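Local coordinates for Non-reducing end alpha-L-arabinofuranosidase BoGH43B (Bacteroides ovatus, PDB 5JOZ), which removes terminal non-reducing alpha-L-arabinofuranosyl residues from the side branches of xyloglucan during its breakdown, at residues N14-I19 / L266-F271; S31-F36 / G474-V479. One frame throughout, in Å; residues are numbered along the deposited sequence.

Interaction 1: residues N14-I19 / L266-F271; sequences NPDPSI and LGRETF
Asn14 and Arg268 join their backbones where the first and last blades of the GH43 five-bladed beta-propeller meet, beside the inferred active site. Asn14 N donates to Arg268 O at 2.9 Å, with an N-H...O angle of 162°. The carbonyl of the same residue is used too: Asn14 O accepts from Thr270 OG1 at 2.7 Å, in the carbonyl plane. Thr270 can reach it because its OG1 lies beside its own backbone N (chi1 -65°), which leaves CG2 anti to that nitrogen. The Asn14 amide bonds instead to Tyr42, Thr30 and Thr11. The arginine chain bends at chi3, and Pro15 CB lies over one face of the Arg268 guanidinium, offset toward its rim and 3.6 Å from Arg268 NH2. The proline ring and the arginine chain meet at about a right angle. Asp16, inferred to be the catalytic proton acceptor, follows. Its carboxylate stands 83° from the guanidinium plane, and Asp16 OD1 is 3.9 Å from Arg268 NH1. This long salt bridge works through charge alone, since no N-H points at the oxygen. The stronger ties lie outside the pair: Asp16 OD2 has its partner in Ser31, and Arg268 NH2 bonds to Phe476 O. Pro17 then packs its ring against Thr270, the two side chains running past each other in opposite directions. Pro17 CB lies 3.7 Å from Thr270 OG1 and 3.8 Å from Thr270 CG2.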
loop_
_atom_site.group_PDB
_atom_site.type_symbol
_atom_site.label_atom_id
_atom_site.label_comp_id
_atom_site.label_asym_id
_atom_site.label_seq_id
_atom_site.Cartn_x
_atom_site.Cartn_y
_atom_site.Cartn_z
ATOM N N ASN A 14 2.981 0.817 1.341
ATOM C CA ASN A 14 2.098 1.133 2.461
ATOM C C ASN A 14 2.016 2.665 2.651
ATOM O O ASN A 14 2.392 3.208 3.691
ATOM C CB ASN A 14 2.596 0.432 3.733
ATOM C CG ASN A 14 2.001 -0.960 3.909
ATOM O OD1 ASN A 14 0.786 -1.110 4.009
ATOM N ND2 ASN A 14 2.854 -1.983 3.952
ATOM N N PRO A 15 1.516 3.370 1.637
ATOM C CA PRO A 15 1.506 4.821 1.698
ATOM C C PRO A 15 0.312 5.423 2.444
ATOM O O PRO A 15 -0.679 4.740 2.718
ATOM C CB PRO A 15 1.443 5.227 0.210
ATOM C CG PRO A 15 1.160 3.973 -0.567
ATOM C CD PRO A 15 0.844 2.894 0.418
ATOM N N ASP A 16 0.429 6.717 2.742
ATOM C CA ASP A 16 -0.680 7.551 3.242
ATOM C C ASP A 16 -1.251 7.011 4.557
ATOM O O ASP A 16 -2.469 6.814 4.671
ATOM C CB ASP A 16 -1.787 7.664 2.181
ATOM C CG ASP A 16 -1.299 8.262 0.876
ATOM O OD1 ASP A 16 -0.665 9.331 0.914
ATOM O OD2 ASP A 16 -1.586 7.687 -0.198
ATOM N N PRO A 17 -0.372 6.751 5.548
ATOM C CA PRO A 17 -0.833 6.084 6.754
ATOM C C PRO A 17 -1.809 6.942 7.536
ATOM O O PRO A 17 -1.542 8.140 7.713
ATOM C CB PRO A 17 0.461 5.870 7.555
ATOM C CG PRO A 17 1.364 6.961 7.113
ATOM C CD PRO A 17 1.051 7.126 5.652
ATOM N N SER A 18 -2.918 6.347 7.986
ATOM C CA SER A 18 -3.816 7.008 8.939
ATOM C C SER A 18 -4.034 6.126 10.162
ATOM O O SER A 18 -4.301 4.935 10.025
ATOM C CB SER A 18 -5.142 7.351 8.288
ATOM O OG SER A 18 -5.983 8.002 9.208
ATOM N N ILE A 19 -3.948 6.726 11.350
ATOM C CA ILE A 19 -3.945 5.982 12.623
ATOM C C ILE A 19 -5.063 6.420 13.562
ATOM O O ILE A 19 -5.489 7.559 13.516
ATOM C CB ILE A 19 -2.593 6.161 13.362
ATOM C CG1 ILE A 19 -2.435 5.131 14.482
ATOM C CG2 ILE A 19 -2.423 7.577 13.920
ATOM C CD1 ILE A 19 -0.988 4.875 14.839
ATOM N N LEU A 266 10.382 -0.228 -3.740
ATOM C CA LEU A 266 9.493 -0.850 -2.764
ATOM C C LEU A 266 8.210 -0.051 -2.527
ATOM O O LEU A 266 7.246 -0.600 -1.996
ATOM C CB LEU A 266 10.197 -1.060 -1.424
ATOM C CG LEU A 266 11.526 -1.826 -1.389
ATOM C CD1 LEU A 266 11.901 -2.113 0.058
ATOM C CD2 LEU A 266 11.477 -3.116 -2.194
ATOM N N GLY A 267 8.197 1.228 -2.904
ATOM C CA GLY A 267 7.024 2.081 -2.729
ATOM C C GLY A 267 7.185 3.000 -1.529
ATOM O O GLY A 267 8.234 3.018 -0.874
ATOM N N ARG A 268 6.156 3.784 -1.247
ATOM C CA ARG A 268 6.186 4.633 -0.076
ATOM C C ARG A 268 5.775 3.760 1.137
ATOM O O ARG A 268 4.784 3.030 1.106
ATOM C CB ARG A 268 5.318 5.881 -0.278
ATOM C CG ARG A 268 5.792 6.776 -1.435
ATOM C CD ARG A 268 4.737 7.795 -1.865
ATOM N NE ARG A 268 3.527 7.147 -2.416
ATOM C CZ ARG A 268 2.293 7.665 -2.415
ATOM N NH1 ARG A 268 2.031 8.869 -1.904
ATOM N NH2 ARG A 268 1.294 6.961 -2.932
ATOM N N GLU A 269 6.602 3.810 2.172
ATOM C CA GLU A 269 6.458 2.997 3.370
ATOM C C GLU A 269 6.023 3.887 4.543
ATOM O O GLU A 269 5.990 5.109 4.414
ATOM C CB GLU A 269 7.800 2.303 3.637
ATOM C CG GLU A 269 8.167 1.367 2.493
ATOM C CD GLU A 269 9.578 0.815 2.559
ATOM O OE1 GLU A 269 10.526 1.576 2.276
ATOM O OE2 GLU A 269 9.732 -0.398 2.841
ATOM N N THR A 270 5.711 3.263 5.679
ATOM C CA THR A 270 5.169 3.946 6.842
ATOM C C THR A 270 6.206 4.066 7.948
ATOM O O THR A 270 6.845 3.096 8.313
ATOM C CB THR A 270 3.927 3.212 7.369
ATOM O OG1 THR A 270 2.889 3.287 6.391
ATOM C CG2 THR A 270 3.411 3.835 8.666
ATOM N N PHE A 271 6.308 5.267 8.506
ATOM C CA PHE A 271 7.313 5.636 9.487
ATOM C C PHE A 271 6.633 6.121 10.766
ATOM O O PHE A 271 5.441 6.454 10.771
ATOM C CB PHE A 271 8.206 6.746 8.921
ATOM C CG PHE A 271 9.044 6.313 7.744
ATOM C CD1 PHE A 271 8.486 6.193 6.480
ATOM C CD2 PHE A 271 10.394 6.015 7.907
ATOM C CE1 PHE A 271 9.251 5.783 5.397
ATOM C CE2 PHE A 271 11.168 5.606 6.836
ATOM C CZ PHE A 271 10.598 5.493 5.572
#

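Interaction 2: residues S31-F36 / G474-V479; sequences STFEYF and GGFTGV
Phe33 and Phe476 meet where the catalytic beta-propeller faces the C-terminal concanavalin A-like beta-sandwich. Phe476 CB sits over one face of the Phe33 ring, 3.7 Å from its centroid, in a CH-pi contact. The two rings are nearly parallel, at 10°, but slid so far apart that they barely overlap. Thr477 CG2 packs beside Phe33 CB at 4.0 Å and also meets the edge of the Tyr35 ring. Thr477 CG2 lies 3.8 Å from Glu34 OE1 as well. Replacing Phe33 by an alanine would remove the ring and would probably leave a gap under Phe476 CB, which would lose the face it packs on. Further out, a type II' beta turn from Thr32 to Tyr35 presents Phe33, and Tyr76 packs edge-to-face with its ring. Polar links cross through water. Water 1 is hydrogen-bonded to Glu34 OE2 and to Thr477 OG1. The Glu34 chain bends at chi2 (-89°), and its CD lies over one face of the Tyr35 ring. Arg392 forms a salt bridge with Glu34 OE2 and a hydrogen bond with Tyr35 OH; Ser71 bonds to both Glu34 OE1 and Thr477 OG1. Water 2, lying in the Tyr35 ring plane, is hydrogen-bonded to Tyr35 OH at 2.6 Å and to Gly478 O at 2.8 Å.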
loop_
_atom_site.group_PDB
_atom_site.type_symbol
_atom_site.label_atom_id
_atom_site.label_comp_id
_atom_site.label_asym_id
_atom_site.label_seq_id
_atom_site.Cartn_x
_atom_site.Cartn_y
_atom_site.Cartn_z
ATOM N N SER A 31 -3.030 3.343 1.762
ATOM C CA SER A 31 -3.631 3.356 0.432
ATOM C C SER A 31 -3.173 2.191 -0.480
ATOM O O SER A 31 -2.035 1.714 -0.408
ATOM C CB SER A 31 -3.394 4.713 -0.246
ATOM O OG SER A 31 -2.023 5.067 -0.278
ATOM N N THR A 32 -4.079 1.761 -1.347
ATOM C CA THR A 32 -3.904 0.559 -2.170
ATOM C C THR A 32 -4.055 0.736 -3.687
ATOM O O THR A 32 -3.608 -0.120 -4.443
ATOM C CB THR A 32 -4.887 -0.533 -1.710
ATOM O OG1 THR A 32 -6.159 0.055 -1.386
ATOM C CG2 THR A 32 -4.376 -1.195 -0.487
ATOM N N PHE A 33 -4.682 1.818 -4.142
ATOM C CA PHE A 33 -4.790 2.108 -5.573
ATOM C C PHE A 33 -5.550 0.975 -6.302
ATOM O O PHE A 33 -6.672 0.645 -5.891
ATOM C CB PHE A 33 -3.400 2.476 -6.116
ATOM C CG PHE A 33 -2.829 3.681 -5.431
ATOM C CD1 PHE A 33 -3.205 4.955 -5.828
ATOM C CD2 PHE A 33 -2.026 3.551 -4.318
ATOM C CE1 PHE A 33 -2.742 6.082 -5.157
ATOM C CE2 PHE A 33 -1.560 4.670 -3.644
ATOM C CZ PHE A 33 -1.918 5.937 -4.064
ATOM N N GLU A 34 -4.966 0.342 -7.311
ATOM C CA GLU A 34 -5.697 -0.682 -8.081
ATOM C C GLU A 34 -5.778 -2.057 -7.395
ATOM O O GLU A 34 -6.364 -2.980 -7.976
ATOM C CB GLU A 34 -5.100 -0.856 -9.495
ATOM C CG GLU A 34 -3.840 -1.721 -9.580
ATOM C CD GLU A 34 -2.541 -0.958 -9.400
ATOM O OE1 GLU A 34 -2.563 0.157 -8.809
ATOM O OE2 GLU A 34 -1.491 -1.474 -9.866
ATOM N N TYR A 35 -5.184 -2.209 -6.202
ATOM C CA TYR A 35 -5.063 -3.534 -5.572
ATOM C C TYR A 35 -6.230 -3.895 -4.672
ATOM O O TYR A 35 -6.745 -3.032 -3.956
ATOM C CB TYR A 35 -3.749 -3.644 -4.809
ATOM C CG TYR A 35 -2.554 -3.663 -5.731
ATOM C CD1 TYR A 35 -2.267 -4.784 -6.518
ATOM C CD2 TYR A 35 -1.706 -2.567 -5.821
ATOM C CE1 TYR A 35 -1.167 -4.809 -7.371
ATOM C CE2 TYR A 35 -0.597 -2.585 -6.656
ATOM C CZ TYR A 35 -0.337 -3.703 -7.440
ATOM O OH TYR A 35 0.754 -3.691 -8.277
ATOM N N PHE A 36 -6.633 -5.176 -4.718
ATOM C CA PHE A 36 -7.784 -5.702 -3.966
ATOM C C PHE A 36 -7.331 -6.882 -3.114
ATOM O O PHE A 36 -6.521 -7.676 -3.575
ATOM C CB PHE A 36 -8.880 -6.172 -4.930
ATOM C CG PHE A 36 -10.144 -6.634 -4.251
ATOM C CD1 PHE A 36 -11.159 -5.733 -3.959
ATOM C CD2 PHE A 36 -10.331 -7.972 -3.921
ATOM C CE1 PHE A 36 -12.325 -6.160 -3.338
ATOM C CE2 PHE A 36 -11.501 -8.409 -3.305
ATOM C CZ PHE A 36 -12.499 -7.501 -3.014
ATOM N N GLY A 474 6.827 6.117 -12.793
ATOM C CA GLY A 474 5.789 7.031 -12.315
ATOM C C GLY A 474 4.721 6.308 -11.502
ATOM O O GLY A 474 4.849 5.117 -11.198
ATOM N N GLY A 475 3.670 7.036 -11.147
ATOM C CA GLY A 475 2.574 6.492 -10.354
ATOM C C GLY A 475 2.853 6.479 -8.862
ATOM O O GLY A 475 3.826 7.074 -8.409
ATOM N N PHE A 476 2.005 5.769 -8.113
ATOM C CA PHE A 476 1.937 5.863 -6.653
ATOM C C PHE A 476 2.101 4.534 -5.928
ATOM O O PHE A 476 1.793 4.429 -4.719
ATOM C CB PHE A 476 0.586 6.494 -6.255
ATOM C CG PHE A 476 0.466 7.946 -6.604
ATOM C CD1 PHE A 476 1.234 8.892 -5.936
ATOM C CD2 PHE A 476 -0.411 8.372 -7.596
ATOM C CE1 PHE A 476 1.124 10.247 -6.247
ATOM C CE2 PHE A 476 -0.521 9.722 -7.914
ATOM C CZ PHE A 476 0.250 10.659 -7.241
ATOM N N THR A 477 2.588 3.523 -6.648
ATOM C CA THR A 477 2.721 2.175 -6.109
ATOM C C THR A 477 4.182 1.738 -6.049
ATOM O O THR A 477 5.091 2.486 -6.429
ATOM C CB THR A 477 1.918 1.176 -6.953
ATOM O OG1 THR A 477 2.353 1.244 -8.316
ATOM C CG2 THR A 477 0.433 1.487 -6.864
ATOM N N GLY A 478 4.377 0.536 -5.515
ATOM C CA GLY A 478 5.670 -0.143 -5.453
ATOM C C GLY A 478 5.508 -1.611 -5.826
ATOM O O GLY A 478 4.396 -2.104 -6.045
ATOM N N VAL A 479 6.626 -2.315 -5.886
ATOM C CA VAL A 479 6.660 -3.659 -6.470
ATOM C C VAL A 479 5.824 -4.695 -5.697
ATOM O O VAL A 479 5.864 -4.759 -4.466
ATOM C CB VAL A 479 8.122 -4.159 -6.592
ATOM C CG1 VAL A 479 8.179 -5.644 -6.931
ATOM C CG2 VAL A 479 8.875 -3.342 -7.643
HETATM O O HOH W 1 0.872 -0.184 -10.120
HETATM O O HOH W 2 2.607 -1.928 -8.149
#

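Overall arrangement
The two interactions touch, their centres about 11 Å apart. Interaction 1 stays within the propeller, whereas interaction 2 joins it to the C-terminal domain. Ser31 connects them directly: Asp16 OD2 and Ser31 OG are 2.7 Å apart, and Pro15 O and Ser31 N 2.9 Å, both probable hydrogen bonds. Arg268 NH2 packs 3.6 Å from Phe33 CZ. The inferred active site is close by. The side chain of Asp16 is about 5 Å from that of Asp126 and about 6 Å from that of Glu176, the inferred proton donor. The side chain of Phe476 is also about 6 Å from that of Glu176, so the C-terminal domain probably helps to border the catalytic pocket.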